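Long-range contacts in neurotoxin (Clostridium botulinum, PDB 3N7L), which probably binds gangliosides on the nerve-cell surface through this receptor-binding domain of a botulinum neurotoxin, the step that precedes toxin entry: residues A[260-265]-A[386-391]; A[310-315]-A[334-339]; A[316-321]-A[328-333]; A[375-380]-A[399-404]. All coordinates share one frame; numbering follows the deposited sequence.

Contact 1: A[260-265]-A[386-391]. With SO4 (sulfate ion), chain B.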
loop_
_atom_site.group_PDB
_atom_site.type_symbol
_atom_site.label_atom_id
_atom_site.label_comp_id
_atom_site.label_asym_id
_atom_site.label_seq_id
_atom_site.Cartn_x
_atom_site.Cartn_y
_atom_site.Cartn_z
ATOM N N SER A 260 3.967 -19.783 -13.146
ATOM C CA SER A 260 3.535 -20.861 -14.013
ATOM C C SER A 260 4.105 -22.159 -13.441
ATOM O O SER A 260 4.741 -22.156 -12.382
ATOM C CB SER A 260 4.037 -20.649 -15.438
ATOM O OG SER A 260 3.459 -21.610 -16.306
ATOM N N LYS A 261 3.889 -23.259 -14.143
ATOM C CA LYS A 261 4.368 -24.553 -13.686
ATOM C C LYS A 261 4.850 -25.409 -14.852
ATOM O O LYS A 261 4.290 -25.360 -15.948
ATOM C CB LYS A 261 3.232 -25.271 -12.938
ATOM C CG LYS A 261 3.487 -26.717 -12.536
ATOM C CD LYS A 261 2.252 -27.280 -11.813
ATOM C CE LYS A 261 2.419 -28.730 -11.349
ATOM N NZ LYS A 261 2.457 -29.717 -12.473
ATOM N N LYS A 262 5.910 -26.171 -14.611
ATOM C CA LYS A 262 6.451 -27.087 -15.601
ATOM C C LYS A 262 6.945 -28.288 -14.816
ATOM O O LYS A 262 7.881 -28.180 -14.031
ATOM C CB LYS A 262 7.603 -26.462 -16.385
ATOM C CG LYS A 262 8.098 -27.386 -17.489
ATOM C CD LYS A 262 8.925 -26.663 -18.526
ATOM C CE LYS A 262 9.281 -27.603 -19.669
ATOM N NZ LYS A 262 10.062 -26.891 -20.715
ATOM N N GLY A 263 6.310 -29.436 -15.017
ATOM C CA GLY A 263 6.707 -30.604 -14.256
ATOM C C GLY A 263 6.394 -30.300 -12.796
ATOM O O GLY A 263 5.345 -29.727 -12.487
ATOM N N ASN A 264 7.303 -30.656 -11.896
ATOM C CA ASN A 264 7.099 -30.403 -10.471
ATOM C C ASN A 264 7.446 -28.974 -10.090
ATOM O O ASN A 264 7.096 -28.514 -9.001
ATOM C CB ASN A 264 7.978 -31.326 -9.625
ATOM C CG ASN A 264 7.594 -32.776 -9.751
ATOM O OD1 ASN A 264 6.451 -33.148 -9.493
ATOM N ND2 ASN A 264 8.548 -33.609 -10.149
ATOM N N GLY A 265 8.132 -28.272 -10.984
ATOM C CA GLY A 265 8.564 -26.927 -10.658
ATOM C C GLY A 265 7.677 -25.731 -10.938
ATOM O O GLY A 265 6.852 -25.726 -11.859
ATOM N N LEU A 386 13.066 -29.728 -16.372
ATOM C CA LEU A 386 11.734 -29.831 -15.777
ATOM C C LEU A 386 10.757 -30.404 -16.800
ATOM O O LEU A 386 10.901 -30.184 -18.008
ATOM C CB LEU A 386 11.224 -28.455 -15.316
ATOM C CG LEU A 386 11.862 -27.800 -14.085
ATOM C CD1 LEU A 386 11.319 -26.384 -13.914
ATOM C CD2 LEU A 386 11.581 -28.638 -12.843
ATOM N N GLY A 387 9.770 -31.145 -16.307
ATOM C CA GLY A 387 8.770 -31.732 -17.181
ATOM C C GLY A 387 9.332 -32.615 -18.280
ATOM O O GLY A 387 10.079 -33.559 -18.017
ATOM N N ASP A 388 8.978 -32.301 -19.521
ATOM C CA ASP A 388 9.446 -33.086 -20.649
ATOM C C ASP A 388 10.851 -32.732 -21.142
ATOM O O ASP A 388 11.265 -33.203 -22.201
ATOM C CB ASP A 388 8.442 -32.999 -21.805
ATOM C CG ASP A 388 8.313 -31.598 -22.367
ATOM O OD1 ASP A 388 7.460 -31.398 -23.262
ATOM O OD2 ASP A 388 9.060 -30.697 -21.923
ATOM N N ASP A 389 11.587 -31.910 -20.390
ATOM C CA ASP A 389 12.956 -31.574 -20.788
ATOM C C ASP A 389 13.715 -32.889 -20.842
ATOM O O ASP A 389 13.631 -33.693 -19.910
ATOM C CB ASP A 389 13.641 -30.666 -19.767
ATOM C CG ASP A 389 13.132 -29.250 -19.814
ATOM O OD1 ASP A 389 12.506 -28.879 -20.827
ATOM O OD2 ASP A 389 13.375 -28.505 -18.839
ATOM N N TYR A 390 14.470 -33.107 -21.914
ATOM C CA TYR A 390 15.205 -34.360 -22.047
ATOM C C TYR A 390 16.657 -34.217 -22.482
ATOM O O TYR A 390 17.570 -34.540 -21.720
ATOM C CB TYR A 390 14.462 -35.285 -23.021
ATOM C CG TYR A 390 15.020 -36.687 -23.087
ATOM C CD1 TYR A 390 15.964 -37.041 -24.049
ATOM C CD2 TYR A 390 14.613 -37.660 -22.173
ATOM C CE1 TYR A 390 16.491 -38.329 -24.102
ATOM C CE2 TYR A 390 15.134 -38.954 -22.215
ATOM C CZ TYR A 390 16.072 -39.281 -23.182
ATOM O OH TYR A 390 16.587 -40.553 -23.224
ATOM N N TRP A 391 16.871 -33.716 -23.694
ATOM C CA TRP A 391 18.217 -33.579 -24.244
ATOM C C TRP A 391 19.120 -32.494 -23.665
ATOM O O TRP A 391 20.329 -32.696 -23.534
ATOM C CB TRP A 391 18.138 -33.379 -25.759
ATOM C CG TRP A 391 17.451 -34.497 -26.470
ATOM C CD1 TRP A 391 16.194 -34.481 -27.004
ATOM C CD2 TRP A 391 17.975 -35.806 -26.712
ATOM N NE1 TRP A 391 15.904 -35.703 -27.570
ATOM C CE2 TRP A 391 16.981 -36.534 -27.404
ATOM C CE3 TRP A 391 19.189 -36.436 -26.412
ATOM C CZ2 TRP A 391 17.164 -37.863 -27.802
ATOM C CZ3 TRP A 391 19.374 -37.759 -26.806
ATOM C CH2 TRP A 391 18.364 -38.458 -27.497
HETATM S S SO4 B . 14.816 -30.796 -24.764
HETATM O O1 SO4 B . 15.546 -30.296 -25.932
HETATM O O2 SO4 B . 14.565 -32.238 -24.921
HETATM O O3 SO4 B . 13.519 -30.085 -24.629
HETATM O O4 SO4 B . 15.634 -30.551 -23.559
HETATM O O HOH W 1 9.678 -31.900 -13.306
#

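Contact 2: A[310-315]-A[334-339]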
loop_
_atom_site.group_PDB
_atom_site.type_symbol
_atom_site.label_atom_id
_atom_site.label_comp_id
_atom_site.label_asym_id
_atom_site.label_seq_id
_atom_site.Cartn_x
_atom_site.Cartn_y
_atom_site.Cartn_z
ATOM N N ASP A 310 -4.868 -26.778 -13.027
ATOM C CA ASP A 310 -5.893 -27.081 -14.013
ATOM C C ASP A 310 -7.165 -27.199 -13.204
ATOM O O ASP A 310 -7.846 -26.205 -12.932
ATOM C CB ASP A 310 -5.585 -28.397 -14.727
ATOM C CG ASP A 310 -4.759 -28.194 -15.986
ATOM O OD1 ASP A 310 -3.723 -27.498 -15.918
ATOM O OD2 ASP A 310 -5.148 -28.736 -17.047
ATOM N N ASN A 311 -7.473 -28.423 -12.810
ATOM C CA ASN A 311 -8.632 -28.692 -11.988
ATOM C C ASN A 311 -8.130 -29.567 -10.865
ATOM O O ASN A 311 -8.811 -30.479 -10.415
ATOM C CB ASN A 311 -9.713 -29.404 -12.794
ATOM C CG ASN A 311 -10.587 -28.438 -13.554
ATOM O OD1 ASN A 311 -11.322 -27.653 -12.951
ATOM N ND2 ASN A 311 -10.503 -28.473 -14.882
ATOM N N LYS A 312 -6.902 -29.288 -10.442
ATOM C CA LYS A 312 -6.283 -30.025 -9.355
ATOM C C LYS A 312 -5.610 -28.998 -8.478
ATOM O O LYS A 312 -5.309 -27.891 -8.926
ATOM C CB LYS A 312 -5.247 -31.021 -9.887
ATOM C CG LYS A 312 -5.706 -31.788 -11.122
ATOM C CD LYS A 312 -4.994 -33.128 -11.308
ATOM C CE LYS A 312 -3.561 -33.135 -10.790
ATOM N NZ LYS A 312 -3.506 -33.303 -9.302
ATOM N N GLN A 313 -5.377 -29.351 -7.225
ATOM C CA GLN A 313 -4.728 -28.413 -6.329
ATOM C C GLN A 313 -3.410 -28.965 -5.819
ATOM O O GLN A 313 -3.288 -30.148 -5.498
ATOM C CB GLN A 313 -5.642 -28.063 -5.160
ATOM C CG GLN A 313 -5.483 -26.631 -4.722
ATOM C CD GLN A 313 -6.434 -26.230 -3.616
ATOM O OE1 GLN A 313 -6.728 -25.047 -3.444
ATOM N NE2 GLN A 313 -6.911 -27.205 -2.851
ATOM N N TYR A 314 -2.412 -28.096 -5.775
ATOM C CA TYR A 314 -1.099 -28.476 -5.306
ATOM C C TYR A 314 -0.738 -27.563 -4.147
ATOM O O TYR A 314 -1.429 -26.581 -3.878
ATOM C CB TYR A 314 -0.057 -28.298 -6.422
ATOM C CG TYR A 314 -0.367 -29.044 -7.704
ATOM C CD1 TYR A 314 -1.306 -28.556 -8.616
ATOM C CD2 TYR A 314 0.263 -30.255 -7.991
ATOM C CE1 TYR A 314 -1.612 -29.261 -9.789
ATOM C CE2 TYR A 314 -0.035 -30.969 -9.154
ATOM C CZ TYR A 314 -0.972 -30.469 -10.047
ATOM O OH TYR A 314 -1.273 -31.190 -11.184
ATOM N N SER A 315 0.332 -27.908 -3.445
ATOM C CA SER A 315 0.820 -27.068 -2.362
ATOM C C SER A 315 2.270 -26.806 -2.742
ATOM O O SER A 315 2.894 -27.633 -3.414
ATOM C CB SER A 315 0.740 -27.786 -1.012
ATOM O OG SER A 315 1.431 -29.018 -1.038
ATOM N N ALA A 334 5.464 -27.179 -7.106
ATOM C CA ALA A 334 4.045 -27.381 -6.818
ATOM C C ALA A 334 3.799 -28.884 -6.725
ATOM O O ALA A 334 3.878 -29.599 -7.723
ATOM C CB ALA A 334 3.189 -26.762 -7.923
ATOM N N LEU A 335 3.486 -29.356 -5.524
ATOM C CA LEU A 335 3.295 -30.783 -5.300
ATOM C C LEU A 335 1.930 -31.175 -4.754
ATOM O O LEU A 335 1.366 -30.482 -3.908
ATOM C CB LEU A 335 4.373 -31.279 -4.335
ATOM C CG LEU A 335 5.792 -30.791 -4.631
ATOM C CD1 LEU A 335 6.697 -31.060 -3.437
ATOM C CD2 LEU A 335 6.303 -31.473 -5.883
ATOM N N ASP A 336 1.404 -32.295 -5.243
ATOM C CA ASP A 336 0.123 -32.806 -4.760
ATOM C C ASP A 336 0.550 -33.730 -3.618
ATOM O O ASP A 336 0.804 -34.915 -3.823
ATOM C CB ASP A 336 -0.593 -33.587 -5.870
ATOM C CG ASP A 336 -2.039 -33.912 -5.520
ATOM O OD1 ASP A 336 -2.840 -34.148 -6.453
ATOM O OD2 ASP A 336 -2.374 -33.933 -4.316
ATOM N N GLN A 337 0.644 -33.165 -2.418
ATOM C CA GLN A 337 1.121 -33.903 -1.252
ATOM C C GLN A 337 0.239 -33.803 -0.005
ATOM O O GLN A 337 -0.470 -32.817 0.194
ATOM C CB GLN A 337 2.521 -33.387 -0.903
ATOM C CG GLN A 337 2.519 -31.880 -0.635
ATOM C CD GLN A 337 3.910 -31.270 -0.517
ATOM O OE1 GLN A 337 4.060 -30.041 -0.453
ATOM N NE2 GLN A 337 4.926 -32.115 -0.479
ATOM N N PRO A 338 0.285 -34.830 0.856
ATOM C CA PRO A 338 -0.511 -34.829 2.090
ATOM C C PRO A 338 0.087 -33.864 3.127
ATOM O O PRO A 338 1.209 -33.387 2.962
ATOM C CB PRO A 338 -0.471 -36.295 2.532
ATOM C CG PRO A 338 0.842 -36.773 2.021
ATOM C CD PRO A 338 0.950 -36.131 0.653
ATOM N N MET A 339 -0.664 -33.581 4.188
ATOM C CA MET A 339 -0.235 -32.641 5.226
ATOM C C MET A 339 1.104 -32.966 5.900
ATOM O O MET A 339 1.900 -32.058 6.158
ATOM C CB MET A 339 -1.335 -32.514 6.283
ATOM C CG MET A 339 -1.227 -31.273 7.174
ATOM S SD MET A 339 -1.155 -29.705 6.241
ATOM C CE MET A 339 -2.688 -29.784 5.333
HETATM O O HOH W 2 -5.452 -32.072 -6.314
HETATM O O HOH W 3 -2.502 -31.216 -2.851
HETATM O O HOH W 4 -0.860 -30.513 -1.115
#

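Contact 3: A[316-321]-A[328-333]. With SO4 (sulfate ion), chain D.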
loop_
_atom_site.group_PDB
_atom_site.type_symbol
_atom_site.label_atom_id
_atom_site.label_comp_id
_atom_site.label_asym_id
_atom_site.label_seq_id
_atom_site.Cartn_x
_atom_site.Cartn_y
_atom_site.Cartn_z
ATOM N N LEU A 316 2.801 -25.651 -2.357
ATOM C CA LEU A 316 4.186 -25.356 -2.676
ATOM C C LEU A 316 5.054 -26.182 -1.736
ATOM O O LEU A 316 4.722 -26.350 -0.564
ATOM C CB LEU A 316 4.470 -23.859 -2.517
ATOM C CG LEU A 316 3.623 -22.957 -3.422
ATOM C CD1 LEU A 316 4.182 -21.540 -3.400
ATOM C CD2 LEU A 316 3.617 -23.505 -4.852
ATOM N N GLY A 317 6.145 -26.722 -2.264
ATOM C CA GLY A 317 7.035 -27.531 -1.451
ATOM C C GLY A 317 8.349 -27.794 -2.163
ATOM O O GLY A 317 8.439 -27.692 -3.390
ATOM N N MET A 318 9.377 -28.125 -1.390
ATOM C CA MET A 318 10.692 -28.406 -1.952
ATOM C C MET A 318 10.663 -29.707 -2.734
ATOM O O MET A 318 9.866 -30.591 -2.444
ATOM C CB MET A 318 11.735 -28.522 -0.833
ATOM C CG MET A 318 11.977 -27.232 -0.061
ATOM S SD MET A 318 13.177 -27.454 1.288
ATOM C CE MET A 318 12.135 -28.236 2.514
ATOM N N TYR A 319 11.528 -29.813 -3.734
ATOM C CA TYR A 319 11.631 -31.029 -4.530
ATOM C C TYR A 319 13.079 -31.165 -4.973
ATOM O O TYR A 319 13.840 -30.201 -4.894
ATOM C CB TYR A 319 10.690 -30.978 -5.746
ATOM C CG TYR A 319 11.031 -29.931 -6.780
ATOM C CD1 TYR A 319 11.865 -30.230 -7.852
ATOM C CD2 TYR A 319 10.519 -28.637 -6.684
ATOM C CE1 TYR A 319 12.182 -29.265 -8.809
ATOM C CE2 TYR A 319 10.829 -27.666 -7.635
ATOM C CZ TYR A 319 11.660 -27.988 -8.689
ATOM O OH TYR A 319 11.989 -27.032 -9.616
ATOM N N LYS A 320 13.462 -32.359 -5.418
ATOM C CA LYS A 320 14.833 -32.606 -5.876
ATOM C C LYS A 320 14.944 -32.276 -7.354
ATOM O O LYS A 320 14.254 -32.860 -8.187
ATOM C CB LYS A 320 15.225 -34.069 -5.648
ATOM C CG LYS A 320 16.696 -34.372 -5.949
ATOM C CD LYS A 320 17.060 -35.807 -5.577
ATOM C CE LYS A 320 18.553 -36.082 -5.756
ATOM N NZ LYS A 320 18.983 -35.969 -7.179
ATOM N N PRO A 321 15.822 -31.330 -7.703
ATOM C CA PRO A 321 15.992 -30.945 -9.106
ATOM C C PRO A 321 16.779 -32.002 -9.882
ATOM O O PRO A 321 17.449 -32.842 -9.280
ATOM C CB PRO A 321 16.729 -29.617 -8.998
ATOM C CG PRO A 321 17.633 -29.855 -7.809
ATOM C CD PRO A 321 16.729 -30.568 -6.822
ATOM N N ASP A 328 23.514 -25.407 -0.618
ATOM C CA ASP A 328 22.439 -24.896 0.229
ATOM C C ASP A 328 21.234 -24.336 -0.522
ATOM O O ASP A 328 20.492 -23.519 0.020
ATOM C CB ASP A 328 22.976 -23.823 1.176
ATOM C CG ASP A 328 24.042 -24.351 2.111
ATOM O OD1 ASP A 328 23.761 -25.323 2.848
ATOM O OD2 ASP A 328 25.159 -23.789 2.109
ATOM N N LEU A 329 21.038 -24.768 -1.761
ATOM C CA LEU A 329 19.898 -24.300 -2.536
ATOM C C LEU A 329 18.942 -25.444 -2.846
ATOM O O LEU A 329 19.360 -26.517 -3.264
ATOM C CB LEU A 329 20.367 -23.655 -3.841
ATOM C CG LEU A 329 21.153 -22.350 -3.697
ATOM C CD1 LEU A 329 21.755 -21.972 -5.047
ATOM C CD2 LEU A 329 20.238 -21.249 -3.178
ATOM N N VAL A 330 17.656 -25.218 -2.622
ATOM C CA VAL A 330 16.654 -26.232 -2.907
ATOM C C VAL A 330 15.484 -25.526 -3.594
ATOM O O VAL A 330 14.933 -24.552 -3.073
ATOM C CB VAL A 330 16.197 -26.956 -1.605
ATOM C CG1 VAL A 330 15.724 -25.936 -0.576
ATOM C CG2 VAL A 330 15.094 -27.959 -1.922
ATOM N N PRO A 331 15.101 -25.996 -4.789
ATOM C CA PRO A 331 13.991 -25.348 -5.488
ATOM C C PRO A 331 12.644 -25.591 -4.834
ATOM O O PRO A 331 12.438 -26.601 -4.164
ATOM C CB PRO A 331 14.057 -25.968 -6.874
ATOM C CG PRO A 331 14.431 -27.386 -6.550
ATOM C CD PRO A 331 15.532 -27.209 -5.504
ATOM N N LEU A 332 11.732 -24.653 -5.048
ATOM C CA LEU A 332 10.383 -24.745 -4.528
ATOM C C LEU A 332 9.469 -25.056 -5.715
ATOM O O LEU A 332 9.533 -24.379 -6.744
ATOM C CB LEU A 332 9.965 -23.419 -3.896
ATOM C CG LEU A 332 8.619 -23.498 -3.179
ATOM C CD1 LEU A 332 8.786 -24.359 -1.927
ATOM C CD2 LEU A 332 8.138 -22.101 -2.815
ATOM N N GLY A 333 8.628 -26.078 -5.573
ATOM C CA GLY A 333 7.731 -26.455 -6.654
ATOM C C GLY A 333 6.286 -26.608 -6.229
ATOM O O GLY A 333 5.913 -26.207 -5.132
HETATM S S SO4 D . 24.423 -29.086 -1.179
HETATM O O1 SO4 D . 25.180 -28.968 -2.434
HETATM O O2 SO4 D . 23.768 -30.404 -1.113
HETATM O O3 SO4 D . 23.381 -28.017 -1.095
HETATM O O4 SO4 D . 25.355 -28.918 -0.049
HETATM O O HOH W 5 10.836 -24.525 -9.172
#

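Contact 4: A[375-380]-A[399-404]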
loop_
_atom_site.group_PDB
_atom_site.type_symbol
_atom_site.label_atom_id
_atom_site.label_comp_id
_atom_site.label_asym_id
_atom_site.label_seq_id
_atom_site.Cartn_x
_atom_site.Cartn_y
_atom_site.Cartn_z
ATOM N N GLY A 375 15.712 -21.769 6.636
ATOM C CA GLY A 375 16.204 -21.078 5.458
ATOM C C GLY A 375 15.297 -19.942 5.033
ATOM O O GLY A 375 14.288 -19.678 5.681
ATOM N N ILE A 376 15.653 -19.270 3.944
ATOM C CA ILE A 376 14.848 -18.156 3.463
ATOM C C ILE A 376 14.459 -18.372 1.999
ATOM O O ILE A 376 15.189 -19.010 1.242
ATOM C CB ILE A 376 15.614 -16.814 3.647
ATOM C CG1 ILE A 376 14.687 -15.636 3.351
ATOM C CG2 ILE A 376 16.855 -16.779 2.756
ATOM C CD1 ILE A 376 15.311 -14.291 3.649
ATOM N N LEU A 377 13.295 -17.859 1.611
ATOM C CA LEU A 377 12.814 -18.017 0.241
ATOM C C LEU A 377 13.293 -16.881 -0.649
ATOM O O LEU A 377 13.063 -15.711 -0.354
ATOM C CB LEU A 377 11.276 -18.066 0.203
ATOM C CG LEU A 377 10.657 -18.256 -1.195
ATOM C CD1 LEU A 377 11.068 -19.613 -1.759
ATOM C CD2 LEU A 377 9.141 -18.172 -1.115
ATOM N N SER A 378 13.958 -17.233 -1.740
ATOM C CA SER A 378 14.440 -16.238 -2.676
ATOM C C SER A 378 14.017 -16.648 -4.089
ATOM O O SER A 378 13.103 -17.457 -4.264
ATOM C CB SER A 378 15.961 -16.108 -2.581
ATOM O OG SER A 378 16.418 -14.971 -3.292
ATOM N N ILE A 379 14.696 -16.104 -5.089
ATOM C CA ILE A 379 14.368 -16.389 -6.478
ATOM C C ILE A 379 15.648 -16.319 -7.297
ATOM O O ILE A 379 16.590 -15.628 -6.922
ATOM C CB ILE A 379 13.344 -15.343 -6.991
ATOM C CG1 ILE A 379 12.808 -15.722 -8.369
ATOM C CG2 ILE A 379 13.999 -13.967 -7.048
ATOM C CD1 ILE A 379 11.622 -14.847 -8.793
ATOM N N GLY A 380 15.693 -17.037 -8.411
ATOM C CA GLY A 380 16.887 -17.003 -9.236
ATOM C C GLY A 380 16.755 -17.880 -10.460
ATOM O O GLY A 380 15.858 -18.722 -10.544
ATOM N N PRO A 399 11.510 -20.078 -7.790
ATOM C CA PRO A 399 11.514 -19.683 -6.385
ATOM C C PRO A 399 12.500 -20.710 -5.810
ATOM O O PRO A 399 12.440 -21.888 -6.166
ATOM C CB PRO A 399 10.067 -19.923 -5.954
ATOM C CG PRO A 399 9.647 -21.063 -6.810
ATOM C CD PRO A 399 10.253 -20.758 -8.153
ATOM N N VAL A 400 13.414 -20.267 -4.956
ATOM C CA VAL A 400 14.430 -21.150 -4.403
ATOM C C VAL A 400 14.700 -20.822 -2.939
ATOM O O VAL A 400 14.625 -19.670 -2.525
ATOM C CB VAL A 400 15.755 -21.010 -5.216
ATOM C CG1 VAL A 400 16.295 -19.593 -5.080
ATOM C CG2 VAL A 400 16.785 -22.023 -4.754
ATOM N N ILE A 401 15.004 -21.846 -2.152
ATOM C CA ILE A 401 15.288 -21.646 -0.739
ATOM C C ILE A 401 16.787 -21.802 -0.467
ATOM O O ILE A 401 17.412 -22.740 -0.945
ATOM C CB ILE A 401 14.516 -22.666 0.128
ATOM C CG1 ILE A 401 13.008 -22.504 -0.097
ATOM C CG2 ILE A 401 14.840 -22.458 1.605
ATOM C CD1 ILE A 401 12.170 -23.537 0.607
ATOM N N LYS A 402 17.361 -20.855 0.272
ATOM C CA LYS A 402 18.773 -20.924 0.647
ATOM C C LYS A 402 18.700 -21.475 2.068
ATOM O O LYS A 402 18.216 -20.804 2.980
ATOM C CB LYS A 402 19.414 -19.533 0.639
ATOM C CG LYS A 402 20.872 -19.519 1.083
ATOM C CD LYS A 402 21.755 -20.337 0.145
ATOM C CE LYS A 402 23.187 -20.437 0.666
ATOM N NZ LYS A 402 23.814 -19.099 0.808
ATOM N N ILE A 403 19.182 -22.697 2.252
ATOM C CA ILE A 403 19.092 -23.364 3.541
ATOM C C ILE A 403 19.751 -22.792 4.799
ATOM O O ILE A 403 19.192 -21.909 5.442
ATOM C CB ILE A 403 19.476 -24.851 3.381
ATOM C CG1 ILE A 403 18.495 -25.500 2.406
ATOM C CG2 ILE A 403 19.398 -25.588 4.715
ATOM C CD1 ILE A 403 17.040 -25.307 2.801
ATOM N N GLU A 404 20.927 -23.278 5.157
ATOM C CA GLU A 404 21.556 -22.842 6.398
ATOM C C GLU A 404 22.223 -21.475 6.442
ATOM O O GLU A 404 22.090 -20.746 7.426
ATOM C CB GLU A 404 22.566 -23.896 6.838
ATOM C CG GLU A 404 23.132 -23.668 8.215
ATOM C CD GLU A 404 24.223 -24.657 8.539
ATOM O OE1 GLU A 404 24.004 -25.867 8.311
ATOM O OE2 GLU A 404 25.295 -24.227 9.022
#

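Contact 1: A[260-265]-A[386-391]
Two type II' beta turns, K262 to G265 and L386 to D389, meet at G263 and G387, which both have positive phi and CA atoms 3.8 Å apart. No direct backbone hydrogen bond joins the turns; a water bridges them, accepting from N264 N at 3.0 Å and from G387 N at 3.1 Å. K262 turns CG away from its backbone N (chi1 -176°), and the extended chain lays CE against L386 O before NZ reaches D389. That salt bridge, NZ to D389 OD1 at 3.2 Å, arrives on the syn side of the carboxylate but 30° out of its plane. The other oxygen, D389 OD2, takes the L386 N-H at 2.8 Å from above the carboxylate plane, tying the acid across its turn. Y396 OH bonds to both K262 NZ and D389 OD2. A sulfate, probably from crystallisation, accepts from the backbone N of Y390, W391 and F392 and from H394 NE2; the exposed Y390-W391 loop is a plausible candidate for the toxin's ganglioside-binding loop. The first turn closes the hairpin of strands 257-262 and 265-270, while the second lies in the loop between strands 373-384 and 394-402, where L386 packs on V267 and Y396.

Contact 2: A[310-315]-A[334-339]
S315 OG is approached by three groups: water 4 donates to it at 2.7 Å, Q337 OE1 lies 2.9 Å from OG, and L335 O lies 3.2 Å from OG. With chi1 at 56°, OG sits between the backbone N and carbonyl carbon of S315, facing Q337, whose side chain is extended beyond CG. Water 4 also donates to Q337 O, bridging hydroxyl and backbone. S315 and L335 form an antiparallel hydrogen-bonded pair at the open end of the beta hairpin of strands 313-318 and 329-335, in the C-terminal receptor-binding region of trefoil type. Both its bonds, S315 N to L335 O and L335 N to S315 O, measure 2.8 Å. Beyond this pair the strands part at D336, the centre of an inverse gamma turn. There K312, its chain bent at the last two torsions, brings NZ to D336 OD1 at 3.0 Å in a salt bridge, the two side chains crossing at about a right angle. Water 3 donates to both D336 OD2 and Q313 O. Y314 lays CB against the methyl of A334 at 3.9 Å, and the carbonyl carbon of L335 lies at the edge of the Y314 ring; K261 of strand 257-262 packs on both Y314 and A334.

Contact 3: A[316-321]-A[328-333]
With chi1 at 66°, Y319 CG lies between its backbone N and carbonyl carbon, and this folds the ring back across the partner strand, over P331 and alongside G333. P331 CG sits over one ring face, 3.7 Å from the ring centroid and 15° off the normal, a CH-pi contact displaced toward the rim. G333 N and the carbonyl carbon of L332 lie at the edge, near the ring plane; Y319 CD2 comes within 3.4 Å of G333 N. Water 5 accepts from Y319 OH and donates to L332 O, both at 2.8 Å, linking the phenol oxygen to the partner strand's backbone. Y319 O, covered by the P331 ring, has no hydrogen-bonding partner in the model.

G317 and G333 form an antiparallel hydrogen-bonded pair: G333 N gives to G317 O at 2.7 Å and the return bond, G317 N to G333 O, is 2.9 Å. Toward the turn the pairing fades to a weak bond from Y319 N to P331 O at 3.4 Å. On the face of M318 and L332, M318 SD rests on V330 CG1 at 3.5 Å, its side chain crossing the valine's at about a right angle, while L332 extends CD2 toward L316. Strands 313-318 and 329-335 form a beta hairpin, flanked by strand 302-308 beside L316 and by strand 394-402, whose I401 packs against M318 and V330, with F384 of strand 373-384 against Y319 and P321.

Contact 4: A[375-380]-A[399-404]
S378 and V400 form one of two hydrogen-bonded pairs that together supply four backbone hydrogen bonds between the strands. S378 N to V400 O is the shortest at 2.6 Å, while V400 N meets S378 O at 2.9 Å. I376 and K402 make the second pair, with I376 N to K402 O at 3.1 Å and K402 N to I376 O at 3.0 Å. CA-H...O contacts supplement them: I401 CA approaches I376 O at 3.3 Å, and G375 CA approaches I403 O at 3.1 Å. The antiparallel register belongs to the beta hairpin of strands 373-384 and 394-402, whose short segments run at 135° to one another, a strong twist within the curled sheet of this trefoil-type region.

Apolar contacts are made by L377, with I401 and P399, on the face it shares with I379. L377 swings CG away from its backbone N (chi1 -179°), and chi2 of 64° brings CD1 across the strand to I401 CG1 at 3.9 Å and over toward P399 CB. On the face of I376, S378, V400 and K402, V400 CG1 lies 3.8 Å from I379 N, against the backbone. The polar ends there look outside the hairpin: S378 OG pairs with S414 OG, and K402 NZ bonds to the backbone oxygen of H405.

How the contacts relate
Contacts 2 and 3 are successive parts of one hairpin, strands 313-318 and 329-335, with centres 15 Å apart. Contact 4 continues the same sheet: V330 O and I401 N, 2.9 Å apart, and D328 O and I403 N, 2.7 Å apart, are probable hydrogen bonds, and the centres of contacts 3 and 4 lie 9 Å apart. Contact 1 encloses contacts 2 and 3 along the chain. It touches the first through N264 O and A334 N, 2.8 Å apart, and the second through L386 CD2 against Y319 OH at 3.6 Å. Contacts 1 and 4 approach only to about 6 Å between nearest atoms. Separate sulfates, probably from crystallisation, bind at contacts 1 and 3.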